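Local coordinates for protein transmembrane oligosaccharyl transferase, putative (Archaeoglobus fulgidus, PDB 3VGP) that is the C-terminal globular domain of a putative archaeal transmembrane oligosaccharyl transferase of the AglB family, at residues A[39-44]-A[54-58]; A[68-74]-A[130-136]. The protein carries 1 engineered substitution. All coordinates share one frame; numbering follows the deposited sequence.

Contact 1: A[39-44]-A[54-58]; sequences WDYGNW and VANNF. Engineered in segment 54-58: Ala55 (natural residue Cys).
The Trp44 indole receives Phe58 on one face and backbone oxygens at its edge. Phe58 CB stands 3.6 Å from the centroid of the Trp44 six-membered ring, a CH-pi contact almost on the ring normal, while the Phe58 ring turns its CD1 edge onto the five-membered ring in an edge-to-face pair with planes at 62°. The face of Phe58 in turn takes the edge of Tyr41 through CD2, 3.7 Å from Phe58 CG, with planes at 80°. Phe58 CG lies anti to its backbone N (chi1 -179°), a setting that places the ring with its edge on Trp44 and its face to Tyr41. Its CZ also comes within 3.6 Å of Trp39 O. Over one face of the Trp39 indole lies Trp44 CD1.

Residues 39-42 supply the WDYG of the WWDYG signature shared by AglB, PglB and STT3 proteins. Here the signature opens a short helix: Asp40 OD1 caps it through a weak bond to Gly42 N and also takes Gly1 N.

At the indole edge, Trp44 NE1 donates a bent hydrogen bond of 2.9 Å to Ala55 O, which lies in the ring plane; the oxygen belongs to an engineered residue, but the bond uses backbone alone. Branched Val54 serves both tryptophans, its CG2 lying 3.4 Å from Trp44 NE1 and its CG1 approaching Trp39 obliquely, 3.4 Å from CZ2.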
ATOM      1  N   TRP A  39      -4.519   5.150  -2.260  1.00 24.94           N
ATOM      2  CA  TRP A  39      -4.744   6.301  -3.113  1.00 25.45           C
ATOM      3  C   TRP A  39      -5.950   7.160  -2.808  1.00 24.99           C
ATOM      4  O   TRP A  39      -6.956   6.691  -2.281  1.00 24.97           O
ATOM      5  CB  TRP A  39      -4.892   5.861  -4.571  1.00 26.80           C
ATOM      6  CG  TRP A  39      -3.654   5.360  -5.217  1.00 27.78           C
ATOM      7  CD1 TRP A  39      -3.208   4.072  -5.254  1.00 26.58           C
ATOM      8  CD2 TRP A  39      -2.702   6.140  -5.945  1.00 28.73           C
ATOM      9  NE1 TRP A  39      -2.034   4.001  -5.964  1.00 28.93           N
ATOM     10  CE2 TRP A  39      -1.702   5.257  -6.398  1.00 29.24           C
ATOM     11  CE3 TRP A  39      -2.599   7.504  -6.257  1.00 30.89           C
ATOM     12  CZ2 TRP A  39      -0.606   5.692  -7.151  1.00 31.06           C
ATOM     13  CZ3 TRP A  39      -1.509   7.935  -7.007  1.00 30.55           C
ATOM     14  CH2 TRP A  39      -0.529   7.030  -7.444  1.00 31.55           C
ATOM     15  N   ASP A  40      -5.815   8.431  -3.165  1.00 26.84           N
ATOM     16  CA  ASP A  40      -6.893   9.398  -3.072  1.00 28.05           C
ATOM     17  C   ASP A  40      -7.300   9.417  -4.541  1.00 26.04           C
ATOM     18  O   ASP A  40      -6.438   9.468  -5.422  1.00 26.39           O
ATOM     19  CB  ASP A  40      -6.373  10.773  -2.655  1.00 30.98           C
ATOM     20  CG  ASP A  40      -7.369  11.883  -2.947  1.00 34.15           C
ATOM     21  OD1 ASP A  40      -7.535  12.235  -4.134  1.00 36.54           O
ATOM     22  OD2 ASP A  40      -7.993  12.399  -1.995  1.00 36.40           O
ATOM     23  N   TYR A  41      -8.595   9.347  -4.811  1.00 26.50           N
ATOM     24  CA  TYR A  41      -9.073   9.327  -6.187  1.00 26.39           C
ATOM     25  C   TYR A  41      -8.454  10.401  -7.078  1.00 27.29           C
ATOM     26  O   TYR A  41      -8.029  10.116  -8.198  1.00 25.66           O
ATOM     27  CB  TYR A  41     -10.597   9.444  -6.206  1.00 27.90           C
ATOM     28  CG  TYR A  41     -11.183   9.317  -7.587  1.00 27.98           C
ATOM     29  CD1 TYR A  41     -11.340  10.435  -8.404  1.00 30.81           C
ATOM     30  CD2 TYR A  41     -11.554   8.072  -8.091  1.00 29.72           C
ATOM     31  CE1 TYR A  41     -11.854  10.315  -9.692  1.00 30.94           C
ATOM     32  CE2 TYR A  41     -12.066   7.941  -9.373  1.00 29.31           C
ATOM     33  CZ  TYR A  41     -12.213   9.066 -10.168  1.00 30.90           C
ATOM     34  OH  TYR A  41     -12.724   8.941 -11.438  1.00 32.97           O
ATOM     35  N   GLY A  42      -8.399  11.631  -6.578  1.00 27.59           N
ATOM     36  CA  GLY A  42      -7.838  12.723  -7.357  1.00 28.72           C
ATOM     37  C   GLY A  42      -6.421  12.499  -7.849  1.00 28.78           C
ATOM     38  O   GLY A  42      -6.051  12.969  -8.923  1.00 30.83           O
ATOM     39  N   ASN A  43      -5.625  11.788  -7.059  1.00 28.66           N
ATOM     40  CA  ASN A  43      -4.242  11.496  -7.416  1.00 28.76           C
ATOM     41  C   ASN A  43      -4.187  10.291  -8.359  1.00 27.97           C
ATOM     42  O   ASN A  43      -3.506  10.313  -9.386  1.00 28.55           O
ATOM     43  CB  ASN A  43      -3.438  11.191  -6.147  1.00 31.99           C
ATOM     44  CG  ASN A  43      -3.477  12.328  -5.132  1.00 34.82           C
ATOM     45  OD1 ASN A  43      -3.158  12.135  -3.959  1.00 35.87           O
ATOM     46  ND2 ASN A  43      -3.856  13.517  -5.583  1.00 35.89           N
ATOM     47  N   TRP A  44      -4.922   9.246  -7.991  1.00 26.06           N
ATOM     48  CA  TRP A  44      -4.997   7.996  -8.749  1.00 24.54           C
ATOM     49  C   TRP A  44      -5.363   8.195 -10.220  1.00 25.72           C
ATOM     50  O   TRP A  44      -4.795   7.556 -11.104  1.00 24.35           O
ATOM     51  CB  TRP A  44      -6.022   7.069  -8.073  1.00 22.94           C
ATOM     52  CG  TRP A  44      -6.356   5.807  -8.825  1.00 22.86           C
ATOM     53  CD1 TRP A  44      -5.662   4.630  -8.818  1.00 20.76           C
ATOM     54  CD2 TRP A  44      -7.478   5.606  -9.694  1.00 22.24           C
ATOM     55  NE1 TRP A  44      -6.284   3.709  -9.629  1.00 20.68           N
ATOM     56  CE2 TRP A  44      -7.399   4.284 -10.180  1.00 21.55           C
ATOM     57  CE3 TRP A  44      -8.542   6.419 -10.111  1.00 24.01           C
ATOM     58  CZ2 TRP A  44      -8.349   3.751 -11.064  1.00 22.83           C
ATOM     59  CZ3 TRP A  44      -9.485   5.891 -10.991  1.00 24.21           C
ATOM     60  CH2 TRP A  44      -9.379   4.569 -11.457  1.00 24.04           C
ATOM     61  N   VAL A  54      -1.072   1.227 -11.452  1.00 23.12           N
ATOM     62  CA  VAL A  54      -2.056   1.175 -10.376  1.00 23.17           C
ATOM     63  C   VAL A  54      -3.264   0.365 -10.829  1.00 22.27           C
ATOM     64  O   VAL A  54      -3.375   0.006 -12.001  1.00 22.60           O
ATOM     65  CB  VAL A  54      -2.530   2.590  -9.965  1.00 23.41           C
ATOM     66  CG1 VAL A  54      -1.349   3.408  -9.495  1.00 25.64           C
ATOM     67  CG2 VAL A  54      -3.223   3.274 -11.132  1.00 25.27           C
ATOM     68  N   ALA A  55      -4.168   0.076  -9.899  1.00 23.35           N
ATOM     69  CA  ALA A  55      -5.364  -0.699 -10.213  1.00 21.94           C
ATOM     70  C   ALA A  55      -6.249   0.001 -11.245  1.00 22.59           C
ATOM     71  O   ALA A  55      -6.483   1.207 -11.156  1.00 23.86           O
ATOM     72  CB  ALA A  55      -6.160  -0.961  -8.943  1.00 23.80           C
ATOM     73  N   ASN A  56      -6.743  -0.767 -12.214  1.00 22.40           N
ATOM     74  CA  ASN A  56      -7.612  -0.235 -13.263  1.00 22.98           C
ATOM     75  C   ASN A  56      -8.906   0.330 -12.699  1.00 22.73           C
ATOM     76  O   ASN A  56      -9.472   1.273 -13.251  1.00 23.85           O
ATOM     77  CB  ASN A  56      -7.966  -1.330 -14.272  1.00 26.54           C
ATOM     78  CG  ASN A  56      -6.845  -1.619 -15.246  1.00 30.08           C
ATOM     79  OD1 ASN A  56      -6.863  -2.635 -15.939  1.00 30.51           O
ATOM     80  ND2 ASN A  56      -5.867  -0.722 -15.312  1.00 30.91           N
ATOM     81  N   ASN A  57      -9.379  -0.269 -11.608  1.00 21.52           N
ATOM     82  CA  ASN A  57     -10.615   0.148 -10.956  1.00 20.65           C
ATOM     83  C   ASN A  57     -10.253   0.709  -9.584  1.00 20.95           C
ATOM     84  O   ASN A  57      -9.682   0.006  -8.752  1.00 19.99           O
ATOM     85  CB  ASN A  57     -11.556  -1.059 -10.829  1.00 21.16           C
ATOM     86  CG  ASN A  57     -12.884  -0.711 -10.185  1.00 21.54           C
ATOM     87  OD1 ASN A  57     -13.019  -0.735  -8.961  1.00 23.61           O
ATOM     88  ND2 ASN A  57     -13.878  -0.377 -11.011  1.00 22.44           N
ATOM     89  N   PHE A  58     -10.582   1.977  -9.358  1.00 21.34           N
ATOM     90  CA  PHE A  58     -10.250   2.634  -8.099  1.00 20.15           C
ATOM     91  C   PHE A  58     -10.724   1.915  -6.847  1.00 21.20           C
ATOM     92  O   PHE A  58      -9.931   1.669  -5.941  1.00 21.51           O
ATOM     93  CB  PHE A  58     -10.793   4.064  -8.064  1.00 20.76           C
ATOM     94  CG  PHE A  58     -10.445   4.793  -6.802  1.00 19.43           C
ATOM     95  CD1 PHE A  58      -9.145   5.220  -6.571  1.00 21.21           C
ATOM     96  CD2 PHE A  58     -11.404   4.997  -5.815  1.00 21.77           C
ATOM     97  CE1 PHE A  58      -8.798   5.839  -5.372  1.00 21.69           C
ATOM     98  CE2 PHE A  58     -11.070   5.615  -4.611  1.00 22.28           C
ATOM     99  CZ  PHE A  58      -9.762   6.036  -4.392  1.00 21.10           C
TER

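Contact 2: A[68-74]-A[130-136]; sequences FFTAKSE and HTVLYRL
Phe68 meets Leu136 at its ring edge, CE2 lying 3.8 Å from Leu136 CD1. Phe69 continues this apolar layer, its CD1 packing 3.9 Å from Leu133 CD1, and its carbonyl oxygen accepts a weak, long bond from Leu133 N. Ala71, whose small methyl meets Val132 CG2, offers its O to Val132 N at 2.8 Å; Val132 is the first residue of its helix, so this N-H finds a partner beyond its own helix. Thr131 caps that start, its OG1 accepting from Tyr134 N while also bonded to Phe128 O. The flexible chain of Lys72, bent at chi2 (-66°), runs past His130, CD lying 3.7 Å from His130 CB. Arg135 NH2 donates to Lys72 O at the edge of the guanidinium; the modelled separation is too short to take literally. One water joins Lys72 O to His130 O, and another links Glu74 N with Arg135 NH1. The Glu74 carboxylate instead accepts from Thr145 N and His146 N. Around this junction, Phe68, Phe69 and Leu133 touch strand 88-91, Val132 leans on Ala77 of helix 74-84, and Leu133 and Tyr134 rest on Phe128 of helix 121-129.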
ATOM      1  N   PHE A  68      -5.140  -5.729   2.560  1.00 15.74           N
ATOM      2  CA  PHE A  68      -3.725  -6.045   2.688  1.00 16.44           C
ATOM      3  C   PHE A  68      -3.133  -5.395   3.934  1.00 15.88           C
ATOM      4  O   PHE A  68      -2.514  -6.065   4.760  1.00 17.29           O
ATOM      5  CB  PHE A  68      -2.977  -5.554   1.443  1.00 16.05           C
ATOM      6  CG  PHE A  68      -1.483  -5.712   1.520  1.00 17.25           C
ATOM      7  CD1 PHE A  68      -0.860  -6.852   1.029  1.00 16.91           C
ATOM      8  CD2 PHE A  68      -0.699  -4.713   2.086  1.00 17.61           C
ATOM      9  CE1 PHE A  68       0.521  -6.993   1.099  1.00 19.31           C
ATOM     10  CE2 PHE A  68       0.682  -4.846   2.162  1.00 19.28           C
ATOM     11  CZ  PHE A  68       1.292  -5.990   1.666  1.00 16.61           C
ATOM     12  N   PHE A  69      -3.335  -4.088   4.072  1.00 15.80           N
ATOM     13  CA  PHE A  69      -2.785  -3.361   5.206  1.00 15.86           C
ATOM     14  C   PHE A  69      -3.346  -3.791   6.556  1.00 17.05           C
ATOM     15  O   PHE A  69      -2.604  -3.849   7.537  1.00 18.23           O
ATOM     16  CB  PHE A  69      -2.968  -1.848   5.014  1.00 13.85           C
ATOM     17  CG  PHE A  69      -2.048  -1.251   3.968  1.00 14.49           C
ATOM     18  CD1 PHE A  69      -0.697  -1.614   3.920  1.00 15.00           C
ATOM     19  CD2 PHE A  69      -2.523  -0.317   3.050  1.00 13.66           C
ATOM     20  CE1 PHE A  69       0.163  -1.050   2.972  1.00 14.69           C
ATOM     21  CE2 PHE A  69      -1.676   0.255   2.100  1.00 15.97           C
ATOM     22  CZ  PHE A  69      -0.329  -0.112   2.059  1.00 16.59           C
ATOM     23  N   THR A  70      -4.636  -4.114   6.607  1.00 17.51           N
ATOM     24  CA  THR A  70      -5.257  -4.525   7.866  1.00 17.70           C
ATOM     25  C   THR A  70      -5.106  -6.007   8.202  1.00 19.64           C
ATOM     26  O   THR A  70      -5.557  -6.454   9.263  1.00 20.96           O
ATOM     27  CB  THR A  70      -6.762  -4.153   7.896  1.00 16.45           C
ATOM     28  OG1 THR A  70      -7.442  -4.771   6.796  1.00 18.49           O
ATOM     29  CG2 THR A  70      -6.930  -2.651   7.798  1.00 16.60           C
ATOM     30  N   ALA A  71      -4.471  -6.773   7.319  1.00 19.90           N
ATOM     31  CA  ALA A  71      -4.274  -8.196   7.577  1.00 20.86           C
ATOM     32  C   ALA A  71      -3.445  -8.381   8.844  1.00 22.40           C
ATOM     33  O   ALA A  71      -2.521  -7.613   9.106  1.00 21.51           O
ATOM     34  CB  ALA A  71      -3.571  -8.856   6.396  1.00 18.98           C
ATOM     35  N   LYS A  72      -3.787  -9.397   9.631  1.00 24.21           N
ATOM     36  CA  LYS A  72      -3.063  -9.686  10.865  1.00 26.56           C
ATOM     37  C   LYS A  72      -1.938 -10.688  10.618  1.00 27.42           C
ATOM     38  O   LYS A  72      -0.981 -10.760  11.391  1.00 28.61           O
ATOM     39  CB  LYS A  72      -4.022 -10.235  11.923  1.00 28.74           C
ATOM     40  CG  LYS A  72      -5.021  -9.209  12.448  1.00 32.72           C
ATOM     41  CD  LYS A  72      -4.314  -8.103  13.223  1.00 35.18           C
ATOM     42  CE  LYS A  72      -5.287  -7.044  13.726  1.00 36.89           C
ATOM     43  NZ  LYS A  72      -6.306  -7.606  14.662  1.00 40.00           N
ATOM     44  N   SER A  73      -2.056 -11.461   9.543  1.00 26.14           N
ATOM     45  CA  SER A  73      -1.037 -12.450   9.207  1.00 26.58           C
ATOM     46  C   SER A  73      -0.423 -12.147   7.848  1.00 25.09           C
ATOM     47  O   SER A  73      -1.121 -11.768   6.910  1.00 23.97           O
ATOM     48  CB  SER A  73      -1.637 -13.860   9.191  1.00 28.78           C
ATOM     49  OG  SER A  73      -2.418 -14.081   8.030  1.00 31.77           O
ATOM     50  N   GLU A  74       0.889 -12.317   7.747  1.00 24.69           N
ATOM     51  CA  GLU A  74       1.583 -12.056   6.495  1.00 24.77           C
ATOM     52  C   GLU A  74       1.060 -12.956   5.378  1.00 24.74           C
ATOM     53  O   GLU A  74       1.058 -12.570   4.211  1.00 24.48           O
ATOM     54  CB  GLU A  74       3.090 -12.263   6.674  1.00 24.72           C
ATOM     55  CG  GLU A  74       3.880 -12.081   5.389  1.00 24.56           C
ATOM     56  CD  GLU A  74       5.384 -12.117   5.600  1.00 24.09           C
ATOM     57  OE1 GLU A  74       5.852 -12.813   6.525  1.00 25.83           O
ATOM     58  OE2 GLU A  74       6.100 -11.460   4.819  1.00 24.11           O
ATOM     59  N   HIS A 130      -1.066  -4.734  15.468  1.00 21.81           N
ATOM     60  CA  HIS A 130      -1.002  -6.154  15.133  1.00 23.37           C
ATOM     61  C   HIS A 130      -1.149  -6.423  13.640  1.00 21.93           C
ATOM     62  O   HIS A 130      -1.234  -7.576  13.222  1.00 24.13           O
ATOM     63  CB  HIS A 130      -2.077  -6.942  15.886  1.00 26.51           C
ATOM     64  CG  HIS A 130      -1.850  -7.016  17.365  1.00 31.06           C
ATOM     65  ND1 HIS A 130      -2.119  -5.966  18.214  1.00 31.46           N
ATOM     66  CD2 HIS A 130      -1.370  -8.017  18.143  1.00 33.71           C
ATOM     67  CE1 HIS A 130      -1.818  -6.314  19.452  1.00 35.16           C
ATOM     68  NE2 HIS A 130      -1.361  -7.553  19.437  1.00 34.36           N
ATOM     69  N   THR A 131      -1.166  -5.364  12.835  1.00 20.03           N
ATOM     70  CA  THR A 131      -1.337  -5.519  11.388  1.00 18.89           C
ATOM     71  C   THR A 131      -0.027  -5.680  10.636  1.00 17.94           C
ATOM     72  O   THR A 131       1.052  -5.420  11.167  1.00 17.69           O
ATOM     73  CB  THR A 131      -2.040  -4.299  10.767  1.00 15.91           C
ATOM     74  OG1 THR A 131      -1.193  -3.148  10.903  1.00 15.83           O
ATOM     75  CG2 THR A 131      -3.367  -4.031  11.458  1.00 19.42           C
ATOM     76  N   VAL A 132      -0.137  -6.106   9.383  1.00 16.74           N
ATOM     77  CA  VAL A 132       1.030  -6.258   8.532  1.00 16.80           C
ATOM     78  C   VAL A 132       1.576  -4.854   8.254  1.00 17.01           C
ATOM     79  O   VAL A 132       2.788  -4.666   8.115  1.00 17.33           O
ATOM     80  CB  VAL A 132       0.656  -6.967   7.212  1.00 15.11           C
ATOM     81  CG1 VAL A 132       1.742  -6.750   6.166  1.00 19.76           C
ATOM     82  CG2 VAL A 132       0.478  -8.460   7.471  1.00 17.48           C
ATOM     83  N   LEU A 133       0.683  -3.867   8.188  1.00 16.17           N
ATOM     84  CA  LEU A 133       1.109  -2.488   7.956  1.00 15.42           C
ATOM     85  C   LEU A 133       2.070  -2.057   9.060  1.00 16.42           C
ATOM     86  O   LEU A 133       3.059  -1.359   8.801  1.00 15.72           O
ATOM     87  CB  LEU A 133      -0.097  -1.537   7.912  1.00 15.30           C
ATOM     88  CG  LEU A 133       0.191  -0.030   7.848  1.00 15.73           C
ATOM     89  CD1 LEU A 133       1.186   0.306   6.734  1.00 17.09           C
ATOM     90  CD2 LEU A 133      -1.119   0.712   7.628  1.00 16.01           C
ATOM     91  N   TYR A 134       1.786  -2.462  10.295  1.00 15.69           N
ATOM     92  CA  TYR A 134       2.671  -2.106  11.400  1.00 17.46           C
ATOM     93  C   TYR A 134       4.035  -2.743  11.146  1.00 17.33           C
ATOM     94  O   TYR A 134       5.073  -2.087  11.254  1.00 19.83           O
ATOM     95  CB  TYR A 134       2.119  -2.620  12.736  1.00 18.02           C
ATOM     96  CG  TYR A 134       3.080  -2.418  13.892  1.00 19.65           C
ATOM     97  CD1 TYR A 134       3.017  -1.272  14.688  1.00 20.77           C
ATOM     98  CD2 TYR A 134       4.080  -3.351  14.160  1.00 21.22           C
ATOM     99  CE1 TYR A 134       3.931  -1.060  15.723  1.00 22.96           C
ATOM    100  CE2 TYR A 134       4.999  -3.151  15.191  1.00 23.89           C
ATOM    101  CZ  TYR A 134       4.916  -2.003  15.966  1.00 23.58           C
ATOM    102  OH  TYR A 134       5.815  -1.808  16.990  1.00 29.12           O
ATOM    103  N   ARG A 135       4.030  -4.027  10.805  1.00 17.38           N
ATOM    104  CA  ARG A 135       5.272  -4.741  10.549  1.00 19.22           C
ATOM    105  C   ARG A 135       6.041  -4.186   9.360  1.00 18.28           C
ATOM    106  O   ARG A 135       7.255  -4.355   9.271  1.00 16.32           O
ATOM    107  CB  ARG A 135       4.992  -6.231  10.375  1.00 21.80           C
ATOM    108  CG  ARG A 135       4.978  -6.974  11.706  1.00 26.43           C
ATOM    109  CD  ARG A 135       4.308  -8.317  11.579  1.00 30.23           C
ATOM    110  NE  ARG A 135       2.858  -8.181  11.570  1.00 34.85           N
ATOM    111  CZ  ARG A 135       2.018  -9.174  11.305  1.00 34.78           C
ATOM    112  NH1 ARG A 135       2.487 -10.382  11.021  1.00 37.34           N
ATOM    113  NH2 ARG A 135       0.713  -8.958  11.329  1.00 37.28           N
ATOM    114  N   LEU A 136       5.340  -3.527   8.444  1.00 15.75           N
ATOM    115  CA  LEU A 136       6.013  -2.922   7.302  1.00 15.83           C
ATOM    116  C   LEU A 136       6.615  -1.581   7.712  1.00 15.42           C
ATOM    117  O   LEU A 136       7.835  -1.426   7.804  1.00 17.17           O
ATOM    118  CB  LEU A 136       5.033  -2.691   6.138  1.00 15.64           C
ATOM    119  CG  LEU A 136       4.557  -3.915   5.353  1.00 15.91           C
ATOM    120  CD1 LEU A 136       3.380  -3.552   4.468  1.00 15.00           C
ATOM    121  CD2 LEU A 136       5.709  -4.435   4.507  1.00 14.38           C
TER
HETATM  122  O   HOH W   1      -0.900  -9.884  14.534  1.00 35.42           O
HETATM  123  O   HOH W   2       2.152 -13.117  10.206  1.00 30.36           O

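How the contacts relate
Helix 58-69 ties the two contacts together: contact 1 includes its first residue, and contact 2 its last two residues and the connection to helix 74-84. Along the chain they come in series, 39-44 with 54-58 closing before 68-74 with 130-136 begins. Their centres are 21 Å apart, on opposite sides of the chain's centre, and the nearest atoms stay about 7 Å from each other. Contact 1 is local: it includes most of the WWDYG signature and closes over nine intervening residues that are neither helix nor strand. Contact 2 spans 55 residues, which include strand 88-91 of the mixed sheet, and thus brings helix 132-138 back against the end of helix 58-69.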